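Local coordinates for CytC3 (Streptomyces, PDB 3GJA), which is a nonheme iron halogenase that probably chlorinates an amino acid carried on a partner protein, with 2-oxoglutarate and oxygen as cosubstrates, at residues T122-T127 with T275-G280; K129-W134 with Q266-T271; N67-L72 with C100-F105; A54-S59 with D279-E284. All blocks are in the same frame, centred on the assembly; numbering follows the deposited sequence.

Contact 1: T122-T127 with T275-G280; sequences TFAHAT and TEYGDG. With ACT (acetate ion), chain C.
D279 points its carboxylate into the bend at A124-A126, where D279 OD2 accepts a nearly straight hydrogen bond from A126 N (3.0 Å, 167°). CG is anti to the carbonyl carbon (chi1 -73°), which turns the acid toward the 122-127 loop, and A126 CB lies 3.5 Å from D279 OD2. The preceding amide, H125 N, binds OXT of an acetate, probably from the crystallisation liquor, at 2.9 Å. D279 and G280 form the turn between strands 276-278 and 281-282, a β-hairpin in which Y277 and G278 both face I281, a classic β bulge. A CB on G278 would come within 3.3 Å of A126 CB. If D279 were an alanine, A126 N would probably be left without its acceptor and the loop less firmly tied to the hairpin. Y277 carries its ring anti to the backbone N (chi1 -175°), bringing CE2 to 3.8 Å from A124 CB. A water over one face of that ring links T127 OG1 to Y277 O, to which it donates.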
loop_
_atom_site.group_PDB
_atom_site.type_symbol
_atom_site.label_atom_id
_atom_site.label_comp_id
_atom_site.label_asym_id
_atom_site.label_seq_id
_atom_site.Cartn_x
_atom_site.Cartn_y
_atom_site.Cartn_z
ATOM N N THR A 122 -6.195 0.358 -10.470
ATOM C CA THR A 122 -4.856 0.926 -10.367
ATOM C C THR A 122 -4.509 1.902 -11.488
ATOM O O THR A 122 -3.332 2.193 -11.730
ATOM C CB THR A 122 -3.784 -0.172 -10.319
ATOM O OG1 THR A 122 -4.004 -1.110 -11.378
ATOM C CG2 THR A 122 -3.822 -0.890 -8.979
ATOM N N PHE A 123 -5.534 2.405 -12.171
ATOM C CA PHE A 123 -5.321 3.365 -13.245
ATOM C C PHE A 123 -5.047 4.725 -12.618
ATOM O O PHE A 123 -5.503 5.009 -11.509
ATOM C CB PHE A 123 -6.564 3.474 -14.130
ATOM C CG PHE A 123 -6.906 2.208 -14.861
ATOM C CD1 PHE A 123 -6.093 1.740 -15.889
ATOM C CD2 PHE A 123 -8.042 1.476 -14.519
ATOM C CE1 PHE A 123 -6.404 0.559 -16.567
ATOM C CE2 PHE A 123 -8.361 0.299 -15.187
ATOM C CZ PHE A 123 -7.540 -0.163 -16.213
ATOM N N ALA A 124 -4.301 5.559 -13.334
ATOM C CA ALA A 124 -3.989 6.904 -12.873
ATOM C C ALA A 124 -5.230 7.756 -13.141
ATOM O O ALA A 124 -5.772 7.749 -14.250
ATOM C CB ALA A 124 -2.797 7.457 -13.644
ATOM N N HIS A 125 -5.679 8.493 -12.134
ATOM C CA HIS A 125 -6.868 9.315 -12.298
ATOM C C HIS A 125 -6.757 10.365 -13.407
ATOM O O HIS A 125 -7.637 10.473 -14.259
ATOM C CB HIS A 125 -7.224 9.999 -10.975
ATOM C CG HIS A 125 -8.587 10.622 -10.968
ATOM N ND1 HIS A 125 -9.159 11.150 -9.832
ATOM C CD2 HIS A 125 -9.495 10.793 -11.959
ATOM C CE1 HIS A 125 -10.361 11.616 -10.121
ATOM N NE2 HIS A 125 -10.589 11.412 -11.406
ATOM N N ALA A 126 -5.674 11.131 -13.396
ATOM C CA ALA A 126 -5.475 12.194 -14.382
ATOM C C ALA A 126 -5.481 11.781 -15.852
ATOM O O ALA A 126 -5.952 12.529 -16.704
ATOM C CB ALA A 126 -4.180 12.929 -14.079
ATOM N N THR A 127 -4.968 10.595 -16.149
ATOM C CA THR A 127 -4.869 10.144 -17.532
ATOM C C THR A 127 -5.569 8.831 -17.848
ATOM O O THR A 127 -5.779 8.506 -19.015
ATOM C CB THR A 127 -3.401 9.974 -17.914
ATOM O OG1 THR A 127 -2.804 9.016 -17.029
ATOM C CG2 THR A 127 -2.658 11.295 -17.799
ATOM N N THR A 275 8.497 12.262 -17.103
ATOM C CA THR A 275 8.804 12.679 -15.744
ATOM C C THR A 275 7.470 13.116 -15.149
ATOM O O THR A 275 6.961 12.481 -14.228
ATOM C CB THR A 275 9.818 13.842 -15.704
ATOM O OG1 THR A 275 9.369 14.912 -16.544
ATOM C CG2 THR A 275 11.182 13.362 -16.168
ATOM N N GLU A 276 6.898 14.185 -15.699
ATOM C CA GLU A 276 5.606 14.685 -15.242
ATOM C C GLU A 276 4.576 13.669 -15.715
ATOM O O GLU A 276 4.246 13.615 -16.899
ATOM C CB GLU A 276 5.315 16.052 -15.856
ATOM C CG GLU A 276 4.403 16.904 -15.006
ATOM C CD GLU A 276 4.985 17.144 -13.622
ATOM O OE1 GLU A 276 6.048 17.800 -13.529
ATOM O OE2 GLU A 276 4.386 16.672 -12.628
ATOM N N TYR A 277 4.078 12.863 -14.782
ATOM C CA TYR A 277 3.122 11.801 -15.083
ATOM C C TYR A 277 1.659 12.159 -14.813
ATOM O O TYR A 277 0.750 11.550 -15.378
ATOM C CB TYR A 277 3.511 10.561 -14.273
ATOM C CG TYR A 277 2.689 9.323 -14.544
ATOM C CD1 TYR A 277 2.857 8.589 -15.721
ATOM C CD2 TYR A 277 1.760 8.865 -13.607
ATOM C CE1 TYR A 277 2.120 7.429 -15.955
ATOM C CE2 TYR A 277 1.021 7.711 -13.833
ATOM C CZ TYR A 277 1.206 6.998 -15.006
ATOM O OH TYR A 277 0.475 5.856 -15.227
ATOM N N GLY A 278 1.430 13.147 -13.953
ATOM C CA GLY A 278 0.066 13.533 -13.627
ATOM C C GLY A 278 -0.251 13.277 -12.161
ATOM O O GLY A 278 0.374 12.428 -11.524
ATOM N N ASP A 279 -1.232 14.001 -11.632
ATOM C CA ASP A 279 -1.635 13.878 -10.231
ATOM C C ASP A 279 -0.479 14.245 -9.310
ATOM O O ASP A 279 -0.422 13.813 -8.162
ATOM C CB ASP A 279 -2.121 12.456 -9.919
ATOM C CG ASP A 279 -3.479 12.158 -10.525
ATOM O OD1 ASP A 279 -4.401 12.981 -10.343
ATOM O OD2 ASP A 279 -3.631 11.104 -11.174
ATOM N N GLY A 280 0.441 15.052 -9.825
ATOM C CA GLY A 280 1.576 15.473 -9.033
ATOM C C GLY A 280 2.711 14.470 -9.027
ATOM O O GLY A 280 3.716 14.675 -8.359
HETATM C C ACT C . -3.421 7.546 -9.135
HETATM O O ACT C . -3.205 6.443 -8.390
HETATM O OXT ACT C . -4.536 7.792 -9.547
HETATM C CH3 ACT C . -2.279 8.474 -9.458
HETATM O O HOH W 1 -1.363 10.255 -15.106
#

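Contact 2: K129-W134 with Q266-T271; sequences KPQIIW and QVYPGT. With ACT (acetate ion), chain C.
I133 and Q266 pair through two backbone bonds, Q266 N to I133 O at 2.9 Å and I133 N to Q266 O at 3.1 Å. Two residues further along each segment, Y268 N donates to Q131 O at 2.8 Å. Between these lies the non-hydrogen-bonded pair I132 and V267, whose side chains run side by side in the same direction, with I132 CD1 4.1 Å from V267 CG2. Both press on W101, so this face is buried. The close-packed end is at Q131 and Y268. Q131 has CG anti to its carbonyl carbon (chi1 -53°) and an extended chain beyond it, which carries the amide past the edge of the Y268 ring, Q131 OE1 lying 3.7 Å from Y268 CE1. Q131 OE1 and Y268 OH both take their bonds from R102 NH2, while Q131 NE2 donates to acetate O at 2.9 Å. The face holding I133 and Q266 is partly exposed. Here the P269 ring still packs firmly, crossing I133 at about a right angle with P269 CG 3.7 Å from I133 CG1. The loose part is the Q266 side chain at the rim; across the pair, Q266 CB lies 3.9 Å from I133 O. What results is a short two-stranded antiparallel ribbon, packed through W101 against the main sheet of the cupin-type β barrel and bordering the acetate site.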
loop_
_atom_site.group_PDB
_atom_site.type_symbol
_atom_site.label_atom_id
_atom_site.label_comp_id
_atom_site.label_asym_id
_atom_site.label_seq_id
_atom_site.Cartn_x
_atom_site.Cartn_y
_atom_site.Cartn_z
ATOM N N LYS A 129 -4.296 6.029 -17.424
ATOM C CA LYS A 129 -3.255 5.061 -17.787
ATOM C C LYS A 129 -3.078 4.008 -16.703
ATOM O O LYS A 129 -3.191 4.306 -15.512
ATOM C CB LYS A 129 -1.906 5.757 -17.981
ATOM C CG LYS A 129 -1.803 6.677 -19.179
ATOM C CD LYS A 129 -0.401 7.265 -19.248
ATOM C CE LYS A 129 -0.259 8.265 -20.377
ATOM N NZ LYS A 129 1.127 8.809 -20.430
ATOM N N PRO A 130 -2.795 2.758 -17.099
ATOM C CA PRO A 130 -2.608 1.713 -16.093
ATOM C C PRO A 130 -1.228 1.912 -15.477
ATOM O O PRO A 130 -0.230 1.998 -16.194
ATOM C CB PRO A 130 -2.710 0.434 -16.913
ATOM C CG PRO A 130 -2.061 0.837 -18.192
ATOM C CD PRO A 130 -2.665 2.206 -18.459
ATOM N N GLN A 131 -1.172 2.006 -14.154
ATOM C CA GLN A 131 0.100 2.213 -13.471
ATOM C C GLN A 131 0.760 0.874 -13.185
ATOM O O GLN A 131 1.948 0.806 -12.875
ATOM C CB GLN A 131 -0.126 2.984 -12.166
ATOM C CG GLN A 131 -0.916 4.275 -12.346
ATOM C CD GLN A 131 -1.230 4.979 -11.033
ATOM O OE1 GLN A 131 -0.524 5.894 -10.621
ATOM N NE2 GLN A 131 -2.295 4.546 -10.371
ATOM N N ILE A 132 -0.022 -0.192 -13.320
ATOM C CA ILE A 132 0.447 -1.544 -13.052
ATOM C C ILE A 132 0.053 -2.494 -14.180
ATOM O O ILE A 132 -1.109 -2.535 -14.588
ATOM C CB ILE A 132 -0.163 -2.065 -11.722
ATOM C CG1 ILE A 132 0.430 -1.295 -10.535
ATOM C CG2 ILE A 132 0.050 -3.567 -11.589
ATOM C CD1 ILE A 132 1.929 -1.506 -10.331
ATOM N N ILE A 133 1.024 -3.259 -14.680
ATOM C CA ILE A 133 0.764 -4.222 -15.753
ATOM C C ILE A 133 1.462 -5.558 -15.508
ATOM O O ILE A 133 2.690 -5.623 -15.459
ATOM C CB ILE A 133 1.240 -3.697 -17.128
ATOM C CG1 ILE A 133 0.413 -2.480 -17.555
ATOM C CG2 ILE A 133 1.105 -4.797 -18.175
ATOM C CD1 ILE A 133 -1.029 -2.800 -17.873
ATOM N N TRP A 134 0.674 -6.614 -15.344
ATOM C CA TRP A 134 1.221 -7.951 -15.140
ATOM C C TRP A 134 1.377 -8.604 -16.512
ATOM O O TRP A 134 0.670 -8.255 -17.459
ATOM C CB TRP A 134 0.274 -8.818 -14.314
ATOM C CG TRP A 134 0.201 -8.492 -12.865
ATOM C CD1 TRP A 134 -0.233 -7.326 -12.304
ATOM C CD2 TRP A 134 0.514 -9.372 -11.777
ATOM N NE1 TRP A 134 -0.215 -7.426 -10.933
ATOM C CE2 TRP A 134 0.238 -8.670 -10.580
ATOM C CE3 TRP A 134 1.000 -10.686 -11.695
ATOM C CZ2 TRP A 134 0.431 -9.238 -9.310
ATOM C CZ3 TRP A 134 1.191 -11.253 -10.432
ATOM C CH2 TRP A 134 0.904 -10.525 -9.257
ATOM N N GLN A 266 5.290 -4.742 -14.437
ATOM C CA GLN A 266 5.806 -3.459 -14.880
ATOM C C GLN A 266 5.101 -2.312 -14.159
ATOM O O GLN A 266 3.869 -2.236 -14.117
ATOM C CB GLN A 266 5.632 -3.306 -16.386
ATOM C CG GLN A 266 6.363 -4.354 -17.191
ATOM C CD GLN A 266 6.436 -3.990 -18.654
ATOM O OE1 GLN A 266 7.153 -3.066 -19.039
ATOM N NE2 GLN A 266 5.681 -4.703 -19.479
ATOM N N VAL A 267 5.902 -1.420 -13.595
ATOM C CA VAL A 267 5.394 -0.277 -12.865
ATOM C C VAL A 267 5.522 0.951 -13.738
ATOM O O VAL A 267 6.576 1.210 -14.313
ATOM C CB VAL A 267 6.184 -0.086 -11.561
ATOM C CG1 VAL A 267 5.734 1.184 -10.838
ATOM C CG2 VAL A 267 5.984 -1.308 -10.680
ATOM N N TYR A 268 4.443 1.717 -13.834
ATOM C CA TYR A 268 4.457 2.904 -14.670
ATOM C C TYR A 268 4.977 2.521 -16.069
ATOM O O TYR A 268 5.926 3.112 -16.575
ATOM C CB TYR A 268 5.341 3.981 -14.030
ATOM C CG TYR A 268 4.811 4.503 -12.706
ATOM C CD1 TYR A 268 3.528 5.047 -12.612
ATOM C CD2 TYR A 268 5.596 4.466 -11.548
ATOM C CE1 TYR A 268 3.037 5.547 -11.401
ATOM C CE2 TYR A 268 5.116 4.963 -10.326
ATOM C CZ TYR A 268 3.837 5.505 -10.262
ATOM O OH TYR A 268 3.362 6.032 -9.082
ATOM N N PRO A 269 4.342 1.517 -16.705
ATOM C CA PRO A 269 4.734 1.052 -18.040
ATOM C C PRO A 269 4.801 2.204 -19.032
ATOM O O PRO A 269 4.118 3.216 -18.869
ATOM C CB PRO A 269 3.649 0.036 -18.388
ATOM C CG PRO A 269 2.452 0.559 -17.657
ATOM C CD PRO A 269 3.050 0.927 -16.314
ATOM N N GLY A 270 5.605 2.037 -20.073
ATOM C CA GLY A 270 5.773 3.114 -21.027
ATOM C C GLY A 270 6.636 4.072 -20.237
ATOM O O GLY A 270 7.713 3.688 -19.780
ATOM N N THR A 271 6.179 5.304 -20.056
ATOM C CA THR A 271 6.936 6.268 -19.263
ATOM C C THR A 271 8.397 6.361 -19.708
ATOM O O THR A 271 9.227 6.968 -19.029
ATOM C CB THR A 271 6.895 5.869 -17.767
ATOM O OG1 THR A 271 5.533 5.752 -17.339
ATOM C CG2 THR A 271 7.585 6.901 -16.917
HETATM C C ACT C . -3.421 7.546 -9.135
HETATM O O ACT C . -3.205 6.443 -8.390
HETATM O OXT ACT C . -4.536 7.792 -9.547
HETATM C CH3 ACT C . -2.279 8.474 -9.458
#

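Contact 3: N67-L72 with C100-F105; sequences NYDRHL and CWRSEF. With ACT (acetate ion), chain C.
R102 and D69 meet at the root of the arginine: R102 CB and CG each lie 3.5 Å from D69 OD1, with CB also above a face of the W101 ring. CG leaves anti to the backbone N (chi1 171°), and after an extended step the chain bends at chi3 (-70°). CD then passes Y68 CD2, and NE donates to a water that also serves D69 OD2 and W101 O. R102 CZ comes 3.5 Å from Y68 CE2, which sits over the centre of one guanidinium face; W101 CZ3 lies over the opposite face, toward its rim. The Y68 ring is turned 49° from the guanidinium plane, so the two are not stacked. At the tip R102 NH1 donates to acetate O at 2.8 Å, and NH2 turns to Q131 and Y268. All this hangs on strand 98-108, an inner strand of the antiparallel sheet of the cupin-type barrel, against the loop after helix 62-65, a helix that N67 ends as C-prime residue of a Schellman motif. D69 holds the strand by two bonds, D69 N to S103 O at 2.7 Å and S103 N to D69 OD1 at 3.0 Å. H71 ND1 and S103 OG are hydrogen-bonded at 2.8 Å, either being a possible donor, at the imidazole edge, while C100 SG lies over the ring face. The E104 side chain lies alongside Y68, E104 CB 3.7 Å from Y68 CD1, and its OE2 forms a salt bridge with R259.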
loop_
_atom_site.group_PDB
_atom_site.type_symbol
_atom_site.label_atom_id
_atom_site.label_comp_id
_atom_site.label_asym_id
_atom_site.label_seq_id
_atom_site.Cartn_x
_atom_site.Cartn_y
_atom_site.Cartn_z
ATOM N N ASN A 67 0.446 12.612 0.300
ATOM C CA ASN A 67 1.809 12.183 0.587
ATOM C C ASN A 67 2.229 10.811 0.058
ATOM O O ASN A 67 2.555 9.893 0.821
ATOM C CB ASN A 67 2.063 12.273 2.093
ATOM C CG ASN A 67 2.671 13.602 2.487
ATOM O OD1 ASN A 67 3.669 14.020 1.909
ATOM N ND2 ASN A 67 2.080 14.270 3.472
ATOM N N TYR A 68 2.234 10.692 -1.265
ATOM C CA TYR A 68 2.638 9.464 -1.940
ATOM C C TYR A 68 4.139 9.242 -1.826
ATOM O O TYR A 68 4.928 10.191 -1.842
ATOM C CB TYR A 68 2.310 9.538 -3.435
ATOM C CG TYR A 68 0.880 9.258 -3.827
ATOM C CD1 TYR A 68 -0.184 9.542 -2.962
ATOM C CD2 TYR A 68 0.584 8.751 -5.091
ATOM C CE1 TYR A 68 -1.508 9.324 -3.354
ATOM C CE2 TYR A 68 -0.731 8.530 -5.493
ATOM C CZ TYR A 68 -1.769 8.818 -4.619
ATOM O OH TYR A 68 -3.063 8.587 -5.019
ATOM N N ASP A 69 4.506 7.971 -1.713
ATOM C CA ASP A 69 5.887 7.519 -1.673
ATOM C C ASP A 69 6.896 8.215 -0.756
ATOM O O ASP A 69 8.020 8.516 -1.171
ATOM C CB ASP A 69 6.420 7.496 -3.108
ATOM C CG ASP A 69 5.544 6.673 -4.034
ATOM O OD1 ASP A 69 5.082 5.599 -3.598
ATOM O OD2 ASP A 69 5.321 7.083 -5.193
ATOM N N ARG A 70 6.514 8.443 0.493
ATOM C CA ARG A 70 7.422 9.074 1.436
ATOM C C ARG A 70 8.392 8.063 2.023
ATOM O O ARG A 70 9.288 8.422 2.788
ATOM C CB ARG A 70 6.638 9.758 2.538
ATOM C CG ARG A 70 5.842 10.922 2.011
ATOM C CD ARG A 70 6.769 11.988 1.447
ATOM N NE ARG A 70 6.368 13.267 1.996
ATOM C CZ ARG A 70 7.105 13.999 2.818
ATOM N NH1 ARG A 70 8.312 13.598 3.186
ATOM N NH2 ARG A 70 6.595 15.112 3.313
ATOM N N HIS A 71 8.214 6.795 1.662
ATOM C CA HIS A 71 9.124 5.765 2.132
ATOM C C HIS A 71 10.453 5.957 1.393
ATOM O O HIS A 71 11.435 5.269 1.668
ATOM C CB HIS A 71 8.568 4.368 1.847
ATOM C CG HIS A 71 8.286 4.113 0.401
ATOM N ND1 HIS A 71 7.220 4.685 -0.262
ATOM C CD2 HIS A 71 8.954 3.379 -0.522
ATOM C CE1 HIS A 71 7.245 4.315 -1.531
ATOM N NE2 HIS A 71 8.288 3.524 -1.716
ATOM N N LEU A 72 10.476 6.897 0.448
ATOM C CA LEU A 72 11.688 7.177 -0.304
ATOM C C LEU A 72 12.490 8.329 0.291
ATOM O O LEU A 72 13.555 8.665 -0.214
ATOM C CB LEU A 72 11.367 7.460 -1.776
ATOM C CG LEU A 72 10.854 6.234 -2.540
ATOM C CD1 LEU A 72 10.630 6.587 -3.994
ATOM C CD2 LEU A 72 11.848 5.095 -2.414
ATOM N N CYS A 100 7.995 -2.911 -3.884
ATOM C CA CYS A 100 7.054 -1.987 -3.257
ATOM C C CYS A 100 7.089 -0.809 -4.213
ATOM O O CYS A 100 8.065 -0.063 -4.251
ATOM C CB CYS A 100 7.521 -1.527 -1.875
ATOM S SG CYS A 100 6.433 -0.234 -1.164
ATOM N N TRP A 101 6.030 -0.639 -4.999
ATOM C CA TRP A 101 6.021 0.436 -5.979
ATOM C C TRP A 101 5.313 1.709 -5.530
ATOM O O TRP A 101 5.332 2.717 -6.238
ATOM C CB TRP A 101 5.399 -0.064 -7.277
ATOM C CG TRP A 101 3.942 -0.301 -7.152
ATOM C CD1 TRP A 101 3.330 -1.374 -6.575
ATOM C CD2 TRP A 101 2.902 0.580 -7.575
ATOM N NE1 TRP A 101 1.968 -1.215 -6.614
ATOM C CE2 TRP A 101 1.678 -0.020 -7.221
ATOM C CE3 TRP A 101 2.885 1.825 -8.219
ATOM C CZ2 TRP A 101 0.445 0.581 -7.490
ATOM C CZ3 TRP A 101 1.656 2.423 -8.487
ATOM C CH2 TRP A 101 0.455 1.798 -8.122
ATOM N N ARG A 102 4.680 1.665 -4.366
ATOM C CA ARG A 102 3.991 2.843 -3.856
ATOM C C ARG A 102 3.513 2.734 -2.409
ATOM O O ARG A 102 3.298 1.638 -1.882
ATOM C CB ARG A 102 2.794 3.176 -4.740
ATOM C CG ARG A 102 1.894 4.264 -4.154
ATOM C CD ARG A 102 0.714 4.569 -5.049
ATOM N NE ARG A 102 1.114 5.246 -6.275
ATOM C CZ ARG A 102 0.256 5.636 -7.210
ATOM N NH1 ARG A 102 -1.038 5.407 -7.046
ATOM N NH2 ARG A 102 0.684 6.257 -8.300
ATOM N N SER A 103 3.376 3.899 -1.783
ATOM C CA SER A 103 2.873 4.027 -0.430
ATOM C C SER A 103 2.134 5.367 -0.398
ATOM O O SER A 103 2.450 6.286 -1.167
ATOM C CB SER A 103 4.006 4.003 0.598
ATOM O OG SER A 103 4.628 5.261 0.717
ATOM N N GLU A 104 1.134 5.466 0.473
ATOM C CA GLU A 104 0.341 6.683 0.590
ATOM C C GLU A 104 -0.419 6.659 1.902
ATOM O O GLU A 104 -0.542 5.611 2.535
ATOM C CB GLU A 104 -0.652 6.767 -0.559
ATOM C CG GLU A 104 -1.612 5.591 -0.592
ATOM C CD GLU A 104 -2.329 5.468 -1.923
ATOM O OE1 GLU A 104 -3.243 6.283 -2.192
ATOM O OE2 GLU A 104 -1.963 4.561 -2.702
ATOM N N PHE A 105 -0.934 7.817 2.303
ATOM C CA PHE A 105 -1.683 7.914 3.541
ATOM C C PHE A 105 -3.176 8.014 3.287
ATOM O O PHE A 105 -3.619 8.541 2.268
ATOM C CB PHE A 105 -1.211 9.116 4.364
ATOM C CG PHE A 105 0.177 8.955 4.922
ATOM C CD1 PHE A 105 1.294 9.100 4.102
ATOM C CD2 PHE A 105 0.366 8.629 6.267
ATOM C CE1 PHE A 105 2.588 8.924 4.609
ATOM C CE2 PHE A 105 1.652 8.449 6.789
ATOM C CZ PHE A 105 2.769 8.597 5.953
HETATM C C ACT C . -3.421 7.546 -9.135
HETATM O O ACT C . -3.205 6.443 -8.390
HETATM O OXT ACT C . -4.536 7.792 -9.547
HETATM C CH3 ACT C . -2.279 8.474 -9.458
HETATM O O HOH W 2 4.224 7.735 1.618
HETATM O O HOH W 3 4.088 5.142 -6.709
HETATM O O HOH W 4 8.766 2.607 -4.430
#

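Contact 4: A54-S59 with D279-E284; sequences AIYPDS and DGINLE
Y56 packs flat against the hairpin strand: I281 CA lies over one face of its ring and I55 CG1 over the centre of the other. The apolar contacts continue with Y56 CE1 at 4.1 Å from I281 CG2, these two side chains running alongside each other, while the P57 ring crosses the N282 side chain at about a right angle, P57 CD 4.0 Å from N282 CB. At the ring edge, in its plane, Y56 CE1 meets N282 O at 3.2 Å. The loop 54-59, which links helices 34-49 and 62-65, thus covers the second strand of the 276-278/281-282 β-hairpin. Near the turn S59 OG, bonded to G61 N, sits 3.7 Å from G280 CA, and a CB on G280 would clash with it. The polar link between the two segments runs through a water that donates to both I55 O and N282 O, at 2.6 Å each. Y56 OH bonds to D69 OD2, and with an alanine at Y56 that carboxylate oxygen would probably lose a partner and a gap would be likely to open between I55 and I281.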
loop_
_atom_site.group_PDB
_atom_site.type_symbol
_atom_site.label_atom_id
_atom_site.label_comp_id
_atom_site.label_asym_id
_atom_site.label_seq_id
_atom_site.Cartn_x
_atom_site.Cartn_y
_atom_site.Cartn_z
ATOM N N ALA A 54 11.597 15.195 -0.433
ATOM C CA ALA A 54 10.531 14.378 -1.004
ATOM C C ALA A 54 10.766 14.295 -2.509
ATOM O O ALA A 54 11.201 15.265 -3.126
ATOM C CB ALA A 54 9.177 15.004 -0.712
ATOM N N ILE A 55 10.477 13.144 -3.106
ATOM C CA ILE A 55 10.709 12.999 -4.536
ATOM C C ILE A 55 9.721 13.741 -5.425
ATOM O O ILE A 55 10.022 14.004 -6.590
ATOM C CB ILE A 55 10.763 11.521 -4.956
ATOM C CG1 ILE A 55 9.410 10.846 -4.743
ATOM C CG2 ILE A 55 11.849 10.815 -4.167
ATOM C CD1 ILE A 55 9.286 9.507 -5.469
ATOM N N TYR A 56 8.548 14.085 -4.897
ATOM C CA TYR A 56 7.579 14.827 -5.702
ATOM C C TYR A 56 7.551 16.295 -5.300
ATOM O O TYR A 56 7.442 16.628 -4.126
ATOM C CB TYR A 56 6.176 14.224 -5.587
ATOM C CG TYR A 56 6.124 12.780 -6.024
ATOM C CD1 TYR A 56 6.833 12.348 -7.149
ATOM C CD2 TYR A 56 5.382 11.840 -5.312
ATOM C CE1 TYR A 56 6.810 11.019 -7.547
ATOM C CE2 TYR A 56 5.352 10.508 -5.704
ATOM C CZ TYR A 56 6.069 10.105 -6.820
ATOM O OH TYR A 56 6.050 8.787 -7.212
ATOM N N PRO A 57 7.650 17.196 -6.287
ATOM C CA PRO A 57 7.643 18.645 -6.070
ATOM C C PRO A 57 6.298 19.158 -5.581
ATOM O O PRO A 57 5.276 18.484 -5.713
ATOM C CB PRO A 57 7.990 19.189 -7.446
ATOM C CG PRO A 57 7.255 18.229 -8.338
ATOM C CD PRO A 57 7.639 16.892 -7.730
ATOM N N ASP A 58 6.306 20.363 -5.026
ATOM C CA ASP A 58 5.088 20.970 -4.524
ATOM C C ASP A 58 4.055 21.066 -5.637
ATOM O O ASP A 58 4.395 21.356 -6.785
ATOM C CB ASP A 58 5.390 22.364 -3.968
ATOM C CG ASP A 58 4.143 23.076 -3.472
ATOM O OD1 ASP A 58 3.302 22.417 -2.822
ATOM O OD2 ASP A 58 4.004 24.296 -3.720
ATOM N N SER A 59 2.797 20.806 -5.293
ATOM C CA SER A 59 1.703 20.878 -6.254
ATOM C C SER A 59 0.409 20.625 -5.505
ATOM O O SER A 59 0.423 20.446 -4.289
ATOM C CB SER A 59 1.870 19.831 -7.360
ATOM O OG SER A 59 1.344 18.571 -6.978
ATOM N N ASP A 279 -1.232 14.001 -11.632
ATOM C CA ASP A 279 -1.635 13.878 -10.231
ATOM C C ASP A 279 -0.479 14.245 -9.310
ATOM O O ASP A 279 -0.422 13.813 -8.162
ATOM C CB ASP A 279 -2.121 12.456 -9.919
ATOM C CG ASP A 279 -3.479 12.158 -10.525
ATOM O OD1 ASP A 279 -4.401 12.981 -10.343
ATOM O OD2 ASP A 279 -3.631 11.104 -11.174
ATOM N N GLY A 280 0.441 15.052 -9.825
ATOM C CA GLY A 280 1.576 15.473 -9.033
ATOM C C GLY A 280 2.711 14.470 -9.027
ATOM O O GLY A 280 3.716 14.675 -8.359
ATOM N N ILE A 281 2.561 13.380 -9.763
ATOM C CA ILE A 281 3.609 12.374 -9.826
ATOM C C ILE A 281 4.699 12.775 -10.820
ATOM O O ILE A 281 4.416 13.052 -11.986
ATOM C CB ILE A 281 3.063 11.013 -10.298
ATOM C CG1 ILE A 281 2.093 10.440 -9.271
ATOM C CG2 ILE A 281 4.218 10.048 -10.536
ATOM C CD1 ILE A 281 1.401 9.186 -9.756
ATOM N N ASN A 282 5.941 12.810 -10.355
ATOM C CA ASN A 282 7.063 13.119 -11.235
ATOM C C ASN A 282 8.042 11.964 -11.088
ATOM O O ASN A 282 8.690 11.817 -10.056
ATOM C CB ASN A 282 7.726 14.438 -10.845
ATOM C CG ASN A 282 8.826 14.837 -11.814
ATOM O OD1 ASN A 282 8.930 15.998 -12.205
ATOM N ND2 ASN A 282 9.653 13.876 -12.202
ATOM N N LEU A 283 8.133 11.139 -12.128
ATOM C CA LEU A 283 8.993 9.958 -12.130
ATOM C C LEU A 283 10.496 10.179 -12.077
ATOM O O LEU A 283 11.246 9.226 -11.888
ATOM C CB LEU A 283 8.669 9.077 -13.340
ATOM C CG LEU A 283 7.443 8.150 -13.282
ATOM C CD1 LEU A 283 6.705 8.302 -11.963
ATOM C CD2 LEU A 283 6.521 8.465 -14.434
ATOM N N GLU A 284 10.938 11.420 -12.228
ATOM C CA GLU A 284 12.368 11.710 -12.206
ATOM C C GLU A 284 13.116 10.950 -11.111
ATOM O O GLU A 284 14.048 10.198 -11.394
ATOM C CB GLU A 284 12.607 13.209 -12.034
ATOM C CG GLU A 284 14.055 13.618 -12.217
ATOM C CD GLU A 284 14.270 15.096 -11.959
ATOM O OE1 GLU A 284 13.553 15.913 -12.578
ATOM O OE2 GLU A 284 15.154 15.442 -11.139
HETATM O O HOH W 5 10.702 12.943 -8.919
#

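Overall arrangement
From the N terminus, the 54-59 loop comes first; it waits until 279-284 to close contact 4, the widest loop of the four, which ties the connection between helices 34-49 and 62-65 to the 276-278/281-282 hairpin. Inside it, contact 3 closes early, joining the 67-72 loop to strand 98-108 of the barrel. The chain then opens contact 1 at 122-127 and contact 2 at 129-134. Contact 2 closes at 266-271, forming the two-stranded ribbon nested within contact 1, which ends at 275-280, ties the 122-127 loop to the hairpin and shares D279 and G280 with contact 4. Contact 3 is in series with contacts 1 and 2, and all three border the acetate.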